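Local coordinates for protein cytochrome P450 (Rhodococcus erythropolis, PDB 3WEC) that is a heme monooxygenase of the cytochrome P450 family that N-hydroxylates the quinoline ring of aurachin alkaloids, a step that gives them antibiotic activity, at residues A[20-23]-A[29-32]; A[25-30]-A[398-403]; A[155-160]-A[256-261]; A[266-271]-A[340-345]. One frame throughout, in Å; residues are numbered along the deposited sequence.

Contact 1: residues A[20-23]-A[29-32]; sequences PTFK and VYAR
An aromatic edge-to-face contact, offset from the ideal T, joins Phe22 in the loop leading up to helix 27-36 to Tyr30 on that helix, with Val29 as a second, aliphatic partner. The two ring centroids are 5.6 Å apart and the planes are almost perpendicular, at 86°. The edge of Phe22 is turned toward the face of Tyr30, and its closest approach runs from Phe22 CZ to Tyr30 CE2, at 3.6 Å. With CG anti to the backbone N (chi1 166°), the Phe22 ring reaches out to the helix although the backbones stay well separated, the nearest CA atoms, of Phe22 and Val29, being 7.7 Å apart. Val29 takes the neighbouring part of the same rim: Phe22 CE2 lies 3.7 Å from Val29 CG1, and Val29 CB sits in the plane of the ring, 3.8 Å from Phe22 CE2.

In the P450 fold, helix 27-36 corresponds to helix A, and the contact lays the N-terminal loop against the first turn of the helix. No hydrogen bond crosses between the two segments, so the attachment is purely apolar. Asn16, from earlier in the same N-terminal loop, touches both Phe22 and Val29.

The phenol end of Tyr30 is engaged in the interior, where OH is hydrogen-bonded to His301 ND1. Tyr27 also meets the Tyr30 ring, and Ala329 and Ser330 of helix 328-333 pack against its side chain.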
# COMPACT_ATOMS: atom_id res chain seq x y z
N PRO A 20 10.99 1.80 18.57
CA PRO A 20 11.55 1.06 19.71
C PRO A 20 10.80 -0.27 19.94
O PRO A 20 10.52 -0.63 21.09
CB PRO A 20 11.34 2.01 20.89
CG PRO A 20 10.49 3.15 20.40
CD PRO A 20 10.74 3.21 18.93
N THR A 21 10.53 -0.98 18.85
CA THR A 21 9.53 -2.05 18.77
C THR A 21 8.11 -1.65 19.24
O THR A 21 7.33 -2.44 19.80
CB THR A 21 10.01 -3.40 19.31
OG1 THR A 21 11.45 -3.45 19.31
CG2 THR A 21 9.49 -4.50 18.42
N PHE A 22 7.81 -0.38 18.98
CA PHE A 22 6.46 0.08 18.69
C PHE A 22 6.06 -0.71 17.44
O PHE A 22 4.89 -1.12 17.29
CB PHE A 22 6.57 1.58 18.43
CG PHE A 22 5.36 2.20 17.79
CD1 PHE A 22 5.31 2.39 16.40
CD2 PHE A 22 4.30 2.63 18.56
CE1 PHE A 22 4.20 2.99 15.81
CE2 PHE A 22 3.19 3.22 17.98
CZ PHE A 22 3.14 3.41 16.60
N LYS A 23 7.06 -0.95 16.57
CA LYS A 23 6.96 -1.77 15.34
C LYS A 23 6.14 -3.04 15.54
O LYS A 23 5.11 -3.20 14.87
CB LYS A 23 8.37 -2.17 14.83
CG LYS A 23 8.71 -1.76 13.39
CD LYS A 23 7.49 -1.72 12.48
CE LYS A 23 7.72 -0.86 11.25
NZ LYS A 23 6.42 -0.23 10.81
N VAL A 29 -0.54 1.48 21.90
CA VAL A 29 -0.02 2.85 21.91
C VAL A 29 -0.95 3.76 21.12
O VAL A 29 -1.14 4.92 21.47
CB VAL A 29 1.42 2.93 21.37
CG1 VAL A 29 1.88 4.38 21.25
CG2 VAL A 29 2.38 2.11 22.25
N TYR A 30 -1.51 3.20 20.04
CA TYR A 30 -2.59 3.83 19.28
C TYR A 30 -3.80 4.04 20.17
O TYR A 30 -4.53 5.01 20.01
CB TYR A 30 -3.01 2.94 18.10
CG TYR A 30 -2.04 2.83 16.92
CD1 TYR A 30 -2.08 1.72 16.07
CD2 TYR A 30 -1.12 3.82 16.63
CE1 TYR A 30 -1.23 1.61 14.99
CE2 TYR A 30 -0.26 3.71 15.53
CZ TYR A 30 -0.31 2.60 14.71
OH TYR A 30 0.57 2.50 13.63
N ALA A 31 -4.02 3.10 21.09
CA ALA A 31 -5.09 3.23 22.06
C ALA A 31 -4.85 4.46 22.97
O ALA A 31 -5.72 5.33 23.06
CB ALA A 31 -5.27 1.94 22.86
N ARG A 32 -3.67 4.52 23.60
CA ARG A 32 -3.23 5.67 24.41
C ARG A 32 -3.51 6.97 23.67
O ARG A 32 -4.17 7.84 24.20
CB ARG A 32 -1.74 5.60 24.79
CG ARG A 32 -1.35 4.66 25.93
CD ARG A 32 -0.03 5.10 26.54
NE ARG A 32 -0.25 6.13 27.55
CZ ARG A 32 0.64 7.02 27.97
NH1 ARG A 32 1.86 7.06 27.45
NH2 ARG A 32 0.31 7.90 28.91

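Contact 2: residues A[25-30]-A[398-403]; sequences DPYPVY and GLRGPE. With AUI (3-[(2E,6E,9R)-9-hydroxy-3,7,11-trimethyldodeca-2,6,10-trien-1-yl]-2-methylquinolin-4(1H)-one), chain C.
Arg400 carries this contact, laying its guanidinium group against Pro26 and Tyr27. Pro26 CD stands over one face of the group, toward its rim, 3.7 Å above the plane, while Pro26 CG comes within 3.9 Å of Arg400 NE. Tyr27 presents its ring edge to Arg400 NH2, the ring and guanidinium planes standing at 90°. Tyr27 OH and Arg400 NH2 are 3.6 Å apart, and both are held by Glu297 OE1, which receives a salt bridge from the arginine and is hydrogen-bonded to the phenol. Arg400 reaches this place on a chain extended from CG to NE, with CG anti to the backbone N (chi1 -171°).

Further out, Lys23 O accepts from Arg400 NE, and Tyr393 makes a cation-pi contact with the arginine. Asp25 OD2 takes a weak capping bond from Tyr27 N, 3.4 Å long, at the start of the helix; it is not paired with Arg400.

Along the same loop, Leu399 CD1 lies 3.3 Å from AUI C16, consistent with the sixth substrate recognition region of P450s. The 398-403 loop, between strands 384-387 and 407-410, is fitted between helix 27-36 and helix 240-271, where Leu399 touches Glu256 and Asn260 and Asn264 ND2 bonds to Arg400 O.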
# COMPACT_ATOMS: atom_id res chain seq x y z
N ASP A 25 4.14 -4.17 17.95
CA ASP A 25 2.77 -3.98 18.39
C ASP A 25 2.55 -2.51 18.66
O ASP A 25 3.08 -1.97 19.62
CB ASP A 25 2.38 -4.83 19.61
CG ASP A 25 0.88 -4.79 19.90
OD1 ASP A 25 0.46 -5.26 20.98
OD2 ASP A 25 0.11 -4.28 19.04
N PRO A 26 1.80 -1.84 17.76
CA PRO A 26 1.59 -0.42 17.92
C PRO A 26 0.22 -0.07 18.49
O PRO A 26 0.01 1.06 18.93
CB PRO A 26 1.74 0.13 16.48
CG PRO A 26 1.85 -1.05 15.59
CD PRO A 26 1.54 -2.27 16.38
N TYR A 27 -0.70 -1.04 18.49
CA TYR A 27 -2.10 -0.80 18.88
C TYR A 27 -2.34 -0.33 20.31
O TYR A 27 -3.09 0.62 20.52
CB TYR A 27 -2.97 -2.01 18.52
CG TYR A 27 -2.77 -2.35 17.07
CD1 TYR A 27 -3.38 -1.60 16.07
CD2 TYR A 27 -1.91 -3.39 16.70
CE1 TYR A 27 -3.18 -1.89 14.74
CE2 TYR A 27 -1.68 -3.68 15.37
CZ TYR A 27 -2.32 -2.93 14.39
OH TYR A 27 -2.09 -3.24 13.06
N PRO A 28 -1.70 -0.96 21.31
CA PRO A 28 -1.95 -0.39 22.65
C PRO A 28 -1.50 1.08 22.73
O PRO A 28 -2.04 1.82 23.56
CB PRO A 28 -1.10 -1.26 23.59
CG PRO A 28 -0.96 -2.56 22.87
CD PRO A 28 -0.95 -2.23 21.38
N VAL A 29 -0.54 1.48 21.90
CA VAL A 29 -0.02 2.85 21.91
C VAL A 29 -0.95 3.76 21.12
O VAL A 29 -1.14 4.92 21.47
CB VAL A 29 1.42 2.93 21.37
CG1 VAL A 29 1.88 4.38 21.25
CG2 VAL A 29 2.38 2.11 22.25
N TYR A 30 -1.51 3.20 20.04
CA TYR A 30 -2.59 3.83 19.28
C TYR A 30 -3.80 4.04 20.17
O TYR A 30 -4.53 5.01 20.01
CB TYR A 30 -3.01 2.94 18.10
CG TYR A 30 -2.04 2.83 16.92
CD1 TYR A 30 -2.08 1.72 16.07
CD2 TYR A 30 -1.12 3.82 16.63
CE1 TYR A 30 -1.23 1.61 14.99
CE2 TYR A 30 -0.26 3.71 15.53
CZ TYR A 30 -0.31 2.60 14.71
OH TYR A 30 0.57 2.50 13.63
N GLY A 398 6.01 4.14 7.36
CA GLY A 398 4.55 4.05 7.25
C GLY A 398 3.94 2.67 6.96
O GLY A 398 2.73 2.47 7.07
N LEU A 399 4.75 1.71 6.54
CA LEU A 399 4.21 0.38 6.13
C LEU A 399 4.47 -0.65 7.20
O LEU A 399 5.41 -0.53 7.98
CB LEU A 399 4.84 -0.07 4.82
CG LEU A 399 4.24 0.25 3.43
CD1 LEU A 399 3.21 1.36 3.39
CD2 LEU A 399 5.35 0.44 2.39
N ARG A 400 3.60 -1.65 7.28
CA ARG A 400 3.77 -2.71 8.27
C ARG A 400 3.42 -4.07 7.71
O ARG A 400 2.34 -4.30 7.13
CB ARG A 400 2.96 -2.42 9.52
CG ARG A 400 3.28 -3.37 10.68
CD ARG A 400 2.62 -2.91 11.97
NE ARG A 400 2.89 -3.82 13.06
CZ ARG A 400 2.10 -4.82 13.42
NH1 ARG A 400 2.42 -5.60 14.45
NH2 ARG A 400 0.99 -5.03 12.75
N GLY A 401 4.39 -4.97 7.86
CA GLY A 401 4.22 -6.35 7.45
C GLY A 401 5.49 -7.10 7.80
O GLY A 401 6.51 -6.48 8.02
N PRO A 402 5.42 -8.43 7.84
CA PRO A 402 6.55 -9.27 8.24
C PRO A 402 7.69 -9.34 7.18
O PRO A 402 7.44 -9.32 5.96
CB PRO A 402 5.89 -10.65 8.43
CG PRO A 402 4.71 -10.61 7.49
CD PRO A 402 4.18 -9.23 7.69
N GLU A 403 8.92 -9.46 7.68
CA GLU A 403 10.12 -9.58 6.85
C GLU A 403 10.28 -11.01 6.33
O GLU A 403 10.63 -11.21 5.18
CB GLU A 403 11.39 -9.13 7.68
CG GLU A 403 12.76 -9.39 7.05
CD GLU A 403 13.75 -8.24 7.24
OE1 GLU A 403 14.77 -8.43 7.97
OE2 GLU A 403 13.53 -7.15 6.64
O13 AUI C . 0.44 7.96 -0.46
C1 AUI C . 0.32 6.76 -0.78
C4 AUI C . 0.43 6.40 -2.21
C5 AUI C . 0.68 7.37 -3.17
C6 AUI C . 0.80 7.00 -4.51
C7 AUI C . 0.68 5.64 -4.83
C8 AUI C . 0.45 4.63 -3.90
C9 AUI C . 0.32 4.95 -2.55
N10 AUI C . 0.12 3.98 -1.60
C3 AUI C . -0.00 4.24 -0.29
C11 AUI C . -0.23 3.12 0.72
C2 AUI C . 0.09 5.66 0.21
C12 AUI C . -0.02 5.95 1.68
C14 AUI C . 1.20 5.37 2.39
C15 AUI C . 2.55 5.46 2.23
C26 AUI C . 3.28 6.25 1.16
C16 AUI C . 3.34 4.65 3.22
C17 AUI C . 4.27 5.41 4.17
C18 AUI C . 4.57 6.81 3.72
C19 AUI C . 5.13 7.79 4.47
C27 AUI C . 5.59 7.62 5.90
C20 AUI C . 5.35 9.13 3.81
C21 AUI C . 4.15 10.08 3.83
O28 AUI C . 4.49 11.15 2.95
C22 AUI C . 2.84 9.54 3.30
C23 AUI C . 2.27 9.76 2.08
C24 AUI C . 0.95 9.13 1.84
C25 AUI C . 2.83 10.56 0.91

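Contact 3: residues A[155-160]-A[256-261]; sequences PFPVEV and ETTSNT. With HEM (protoporphyrin IX containing Fe), chain B.
Apolar packing is what joins the two helices: the Pro157 ring lies against Thr258, with Pro157 CB 3.9 Å from Thr258 CB, and the two side chains run past each other in opposite directions. Thr258 CG2, anti to its own backbone N, reaches alongside Pro157 CB at 4.0 Å, and Ser259 N lies 4.4 Å from Pro157 CG, a looser flank. Phe156 and Val160 turn instead to Met370 of helix 364-381 and to helix 128-141.

These elements are helices E (155-165) and I (240-271) of the P450 fold, which with D (128-141) and L (364-381) form its four-helix core. The sequence Ala-Gly-Gln-Glu-Thr ending at Thr257 matches the family's I-helix signature.

Heme contacts fall on the same turn. Thr258 N and the Thr257 carbonyl carbon approach the vinyl carbon HEM CBB, both at 3.3 Å, and Thr257 CB lies 3.4 Å from the same HEM CBB. A water oxygen is bound to the iron, HEM FE, at 2.5 Å, and Cys361 is the axial protein ligand.

Hydrogen bonds hold the hydroxyls to the helix backbone. Thr257 OG1 pairs with Ala253 O and Thr258 OG1 with Gly254 O. Thr261 OG1 donates to Thr257 O over 2.7 Å, with a C=O...donor angle of 165°, and Thr261 N adds a weak bond to the same oxygen.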
# COMPACT_ATOMS: atom_id res chain seq x y z
N PRO A 155 5.79 -12.86 -4.60
CA PRO A 155 5.60 -13.15 -6.02
C PRO A 155 4.17 -13.03 -6.54
O PRO A 155 3.97 -12.81 -7.74
CB PRO A 155 6.14 -14.58 -6.17
CG PRO A 155 7.12 -14.71 -5.04
CD PRO A 155 6.44 -13.99 -3.91
N PHE A 156 3.18 -13.14 -5.65
CA PHE A 156 1.79 -13.13 -6.10
C PHE A 156 1.43 -11.78 -6.80
O PHE A 156 1.10 -11.76 -7.99
CB PHE A 156 0.87 -13.63 -4.94
CG PHE A 156 -0.60 -13.44 -5.18
CD1 PHE A 156 -1.17 -13.74 -6.41
CD2 PHE A 156 -1.41 -12.93 -4.16
CE1 PHE A 156 -2.53 -13.54 -6.63
CE2 PHE A 156 -2.75 -12.73 -4.36
CZ PHE A 156 -3.32 -13.04 -5.60
N PRO A 157 1.54 -10.63 -6.11
CA PRO A 157 1.32 -9.38 -6.86
C PRO A 157 2.28 -9.12 -8.04
O PRO A 157 1.87 -8.47 -9.03
CB PRO A 157 1.52 -8.29 -5.77
CG PRO A 157 2.38 -8.97 -4.76
CD PRO A 157 1.76 -10.34 -4.69
N VAL A 158 3.53 -9.58 -7.96
CA VAL A 158 4.46 -9.45 -9.10
C VAL A 158 3.92 -10.21 -10.32
O VAL A 158 4.03 -9.74 -11.44
CB VAL A 158 5.92 -9.94 -8.80
CG1 VAL A 158 6.68 -10.16 -10.12
CG2 VAL A 158 6.68 -8.96 -7.90
N GLU A 159 3.35 -11.39 -10.11
CA GLU A 159 2.85 -12.14 -11.22
C GLU A 159 1.63 -11.43 -11.77
O GLU A 159 1.51 -11.25 -12.99
CB GLU A 159 2.55 -13.59 -10.82
CG GLU A 159 2.44 -14.59 -11.97
CD GLU A 159 3.55 -14.46 -13.03
OE1 GLU A 159 4.37 -13.51 -12.98
OE2 GLU A 159 3.60 -15.33 -13.94
N VAL A 160 0.76 -10.94 -10.88
CA VAL A 160 -0.49 -10.31 -11.33
C VAL A 160 -0.27 -9.01 -12.13
O VAL A 160 -0.90 -8.79 -13.19
CB VAL A 160 -1.46 -10.03 -10.16
CG1 VAL A 160 -2.69 -9.28 -10.65
CG2 VAL A 160 -1.93 -11.33 -9.48
N GLU A 256 4.08 -3.93 -2.11
CA GLU A 256 4.26 -4.19 -0.68
C GLU A 256 2.98 -4.06 0.11
O GLU A 256 2.84 -4.71 1.13
CB GLU A 256 5.38 -3.34 -0.05
CG GLU A 256 6.65 -4.17 0.19
CD GLU A 256 7.83 -3.31 0.52
OE1 GLU A 256 7.62 -2.11 0.87
OE2 GLU A 256 8.99 -3.81 0.41
N THR A 257 2.06 -3.24 -0.38
CA THR A 257 0.72 -3.17 0.18
C THR A 257 0.07 -4.57 0.12
O THR A 257 -0.52 -5.01 1.09
CB THR A 257 -0.20 -2.18 -0.59
OG1 THR A 257 -0.11 -2.46 -2.01
CG2 THR A 257 0.21 -0.77 -0.31
N THR A 258 0.19 -5.25 -1.03
CA THR A 258 -0.46 -6.55 -1.24
C THR A 258 0.36 -7.62 -0.51
O THR A 258 -0.21 -8.43 0.23
CB THR A 258 -0.58 -6.94 -2.74
OG1 THR A 258 -1.15 -5.88 -3.51
CG2 THR A 258 -1.36 -8.22 -2.95
N SER A 259 1.69 -7.62 -0.67
CA SER A 259 2.45 -8.68 0.00
C SER A 259 2.35 -8.54 1.52
O SER A 259 2.24 -9.55 2.19
CB SER A 259 3.88 -8.81 -0.46
OG SER A 259 4.64 -7.67 -0.10
N ASN A 260 2.40 -7.32 2.05
CA ASN A 260 2.30 -7.14 3.50
C ASN A 260 0.99 -7.71 4.00
O ASN A 260 0.94 -8.32 5.03
CB ASN A 260 2.40 -5.64 3.88
CG ASN A 260 3.83 -5.17 4.04
OD1 ASN A 260 4.78 -5.96 3.95
ND2 ASN A 260 3.99 -3.88 4.32
N THR A 261 -0.08 -7.47 3.26
CA THR A 261 -1.40 -7.95 3.63
C THR A 261 -1.56 -9.46 3.59
O THR A 261 -2.30 -9.99 4.38
CB THR A 261 -2.50 -7.30 2.76
OG1 THR A 261 -2.38 -5.88 2.84
CG2 THR A 261 -3.86 -7.72 3.28
CHA HEM B . -3.15 5.17 -3.21
CHB HEM B . -3.65 1.59 0.21
CHC HEM B . -3.26 -1.82 -3.29
CHD HEM B . -2.56 1.83 -6.71
C1A HEM B . -3.27 4.40 -1.99
C2A HEM B . -3.26 5.07 -0.65
C3A HEM B . -3.41 4.01 0.32
C4A HEM B . -3.47 2.80 -0.51
CMA HEM B . -3.47 4.14 1.86
CAA HEM B . -3.16 6.54 -0.23
CBA HEM B . -4.63 7.01 -0.25
CGA HEM B . -4.79 8.40 0.39
O1A HEM B . -3.83 9.22 0.45
O2A HEM B . -5.94 8.72 0.82
C1B HEM B . -3.56 0.32 -0.50
C2B HEM B . -3.83 -0.90 0.25
C3B HEM B . -3.68 -1.87 -0.80
C4B HEM B . -3.36 -1.13 -2.01
CMB HEM B . -4.12 -1.15 1.70
CAB HEM B . -3.84 -3.33 -0.57
CBB HEM B . -2.96 -4.16 -1.09
C1C HEM B . -3.08 -1.12 -4.55
C2C HEM B . -2.77 -1.82 -5.80
C3C HEM B . -2.56 -0.73 -6.77
C4C HEM B . -2.73 0.53 -6.07
CMC HEM B . -2.70 -3.31 -5.96
CAC HEM B . -2.19 -0.80 -8.22
CBC HEM B . -2.24 -1.93 -8.90
C1D HEM B . -2.60 3.12 -6.02
C2D HEM B . -2.56 4.36 -6.78
C3D HEM B . -2.72 5.40 -5.74
C4D HEM B . -2.91 4.59 -4.52
CMD HEM B . -2.30 4.52 -8.26
CAD HEM B . -2.71 6.89 -5.90
CBD HEM B . -4.19 7.33 -5.97
CGD HEM B . -4.35 8.80 -6.15
O1D HEM B . -5.33 9.18 -6.86
O2D HEM B . -3.52 9.60 -5.60
NA HEM B . -3.53 2.96 -1.96
NB HEM B . -3.35 0.22 -1.85
NC HEM B . -3.12 0.29 -4.71
ND HEM B . -2.86 3.25 -4.68
FE HEM B . -3.01 1.64 -3.34
O HOH W 1 -0.67 1.32 -2.60

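Contact 4: residues A[266-271]-A[340-345]; sequences LITFSR and DTFSVT
Ser343 OG, on the loop that presents Phe342 and Val344 to Thr268 and Phe269, is gripped by two groups of Thr345: OG1 donates to it over 3.2 Å, and the backbone N adds a weak bond. The loop belongs to the meander region of the P450 fold, and the residues it meets lie near the C-terminal end of the long helix 240-271. Glu292 of the ExxR motif in helix 286-296 accepts from Ser343 N, and Gln275 OE1 from Val344 N, so the backbone on both sides of the Ser343 side chain is tied down.

Between the segments the contact is apolar. Phe342 turns its edge toward the face of Phe269 in an offset edge-to-face pair, centroids 5.5 Å apart and planes at 73°; Phe342 CE1 approaches Phe269 CE1 to 3.6 Å. Val344 CG2 meets the edge of the Phe269 ring, 3.9 Å from CE1. Phe296 and Phe276 extend this aromatic group.

Thr268 uses its two branches differently. OG1, beside the backbone N at chi1 -49°, is hydrogen-bonded to Asn264 O, one turn back, which leaves the methyl CG2 anti to that N; CG2 makes a CH-pi contact 3.5 Å from the Phe342 centroid and only 2° off the ring normal.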
# COMPACT_ATOMS: atom_id res chain seq x y z
N LEU A 266 -2.16 -14.03 7.09
CA LEU A 266 -1.59 -15.26 7.64
C LEU A 266 -1.40 -15.23 9.19
O LEU A 266 -1.96 -16.05 9.92
CB LEU A 266 -0.29 -15.56 6.90
CG LEU A 266 -0.26 -16.56 5.73
CD1 LEU A 266 -1.62 -17.17 5.34
CD2 LEU A 266 0.47 -16.05 4.52
N ILE A 267 -0.65 -14.23 9.66
CA ILE A 267 -0.43 -13.98 11.09
C ILE A 267 -1.77 -13.91 11.83
O ILE A 267 -1.90 -14.45 12.89
CB ILE A 267 0.35 -12.66 11.31
CG1 ILE A 267 1.70 -12.69 10.57
CG2 ILE A 267 0.51 -12.33 12.80
CD1 ILE A 267 2.38 -11.35 10.39
N THR A 268 -2.74 -13.20 11.25
CA THR A 268 -4.06 -13.00 11.91
C THR A 268 -4.93 -14.27 12.00
O THR A 268 -5.53 -14.56 13.03
CB THR A 268 -4.81 -11.84 11.22
OG1 THR A 268 -3.94 -10.72 11.12
CG2 THR A 268 -6.05 -11.42 11.99
N PHE A 269 -5.01 -15.06 10.93
CA PHE A 269 -5.71 -16.35 11.06
C PHE A 269 -4.97 -17.40 11.91
O PHE A 269 -5.59 -18.34 12.41
CB PHE A 269 -6.11 -16.91 9.69
CG PHE A 269 -7.23 -16.15 9.03
CD1 PHE A 269 -8.45 -15.98 9.67
CD2 PHE A 269 -7.08 -15.62 7.77
CE1 PHE A 269 -9.49 -15.28 9.08
CE2 PHE A 269 -8.12 -14.92 7.16
CZ PHE A 269 -9.32 -14.75 7.81
N SER A 270 -3.66 -17.23 12.11
CA SER A 270 -2.87 -18.06 13.02
C SER A 270 -3.27 -17.72 14.45
O SER A 270 -3.49 -18.60 15.30
CB SER A 270 -1.37 -17.81 12.82
OG SER A 270 -0.58 -18.71 13.59
N ARG A 271 -3.37 -16.42 14.71
CA ARG A 271 -3.74 -15.95 16.02
C ARG A 271 -5.22 -16.15 16.36
O ARG A 271 -5.56 -16.18 17.53
CB ARG A 271 -3.32 -14.50 16.16
CG ARG A 271 -1.84 -14.34 16.44
CD ARG A 271 -1.43 -12.91 16.17
NE ARG A 271 -0.01 -12.69 16.42
CZ ARG A 271 0.61 -11.53 16.18
NH1 ARG A 271 -0.07 -10.50 15.69
NH2 ARG A 271 1.90 -11.42 16.42
N ASP A 340 -11.21 -3.71 18.49
CA ASP A 340 -9.99 -4.45 18.80
C ASP A 340 -10.18 -5.97 18.62
O ASP A 340 -9.22 -6.74 18.75
CB ASP A 340 -9.41 -4.08 20.18
CG ASP A 340 -8.61 -2.76 20.17
OD1 ASP A 340 -8.78 -1.95 21.08
OD2 ASP A 340 -7.80 -2.51 19.25
N THR A 341 -11.41 -6.38 18.31
CA THR A 341 -11.73 -7.79 18.01
C THR A 341 -11.71 -8.02 16.51
O THR A 341 -12.34 -7.29 15.72
CB THR A 341 -13.08 -8.26 18.60
OG1 THR A 341 -13.07 -8.12 20.03
CG2 THR A 341 -13.37 -9.73 18.25
N PHE A 342 -10.94 -9.03 16.12
CA PHE A 342 -10.91 -9.43 14.75
C PHE A 342 -12.11 -10.34 14.55
O PHE A 342 -12.18 -11.42 15.14
CB PHE A 342 -9.57 -10.11 14.37
CG PHE A 342 -9.54 -10.67 12.94
CD1 PHE A 342 -9.63 -12.03 12.72
CD2 PHE A 342 -9.41 -9.82 11.84
CE1 PHE A 342 -9.60 -12.54 11.43
CE2 PHE A 342 -9.34 -10.33 10.55
CZ PHE A 342 -9.46 -11.69 10.35
N SER A 343 -13.07 -9.86 13.75
CA SER A 343 -14.27 -10.64 13.45
C SER A 343 -14.58 -10.59 11.96
O SER A 343 -14.81 -9.52 11.41
CB SER A 343 -15.47 -10.18 14.27
OG SER A 343 -16.66 -10.81 13.83
N VAL A 344 -14.58 -11.75 11.33
CA VAL A 344 -14.81 -11.87 9.89
C VAL A 344 -16.32 -11.89 9.62
O VAL A 344 -16.76 -11.97 8.46
CB VAL A 344 -14.18 -13.18 9.35
CG1 VAL A 344 -14.62 -13.45 7.94
CG2 VAL A 344 -12.67 -13.12 9.42
N THR A 345 -17.12 -11.82 10.67
CA THR A 345 -18.56 -11.81 10.44
C THR A 345 -19.21 -10.42 10.56
O THR A 345 -20.41 -10.29 10.39
CB THR A 345 -19.30 -12.87 11.28
OG1 THR A 345 -18.91 -12.74 12.65
CG2 THR A 345 -18.94 -14.26 10.78

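In the fold
Contacts 1 and 2 share helix 27-36, and contacts 3 and 4 share helix 240-271. Contact 3 lies deepest, about 10 Å from the centre of the chain and against the heme; contact 1, about 20 Å out, is only partly buried. Contact 4 is equally far out yet fully buried. The chemistry differs: rings meet edge to face in the peripheral contacts 1 and 4, contact 2 places a charged group against proline and tyrosine, and contact 3 is close helix packing. Contact 2 connects the others: Lys23 of contact 1 bonds to its loop, Asn260 and Glu256 of contact 3 pack on that loop, and Pro402 touches Ile267 of contact 4.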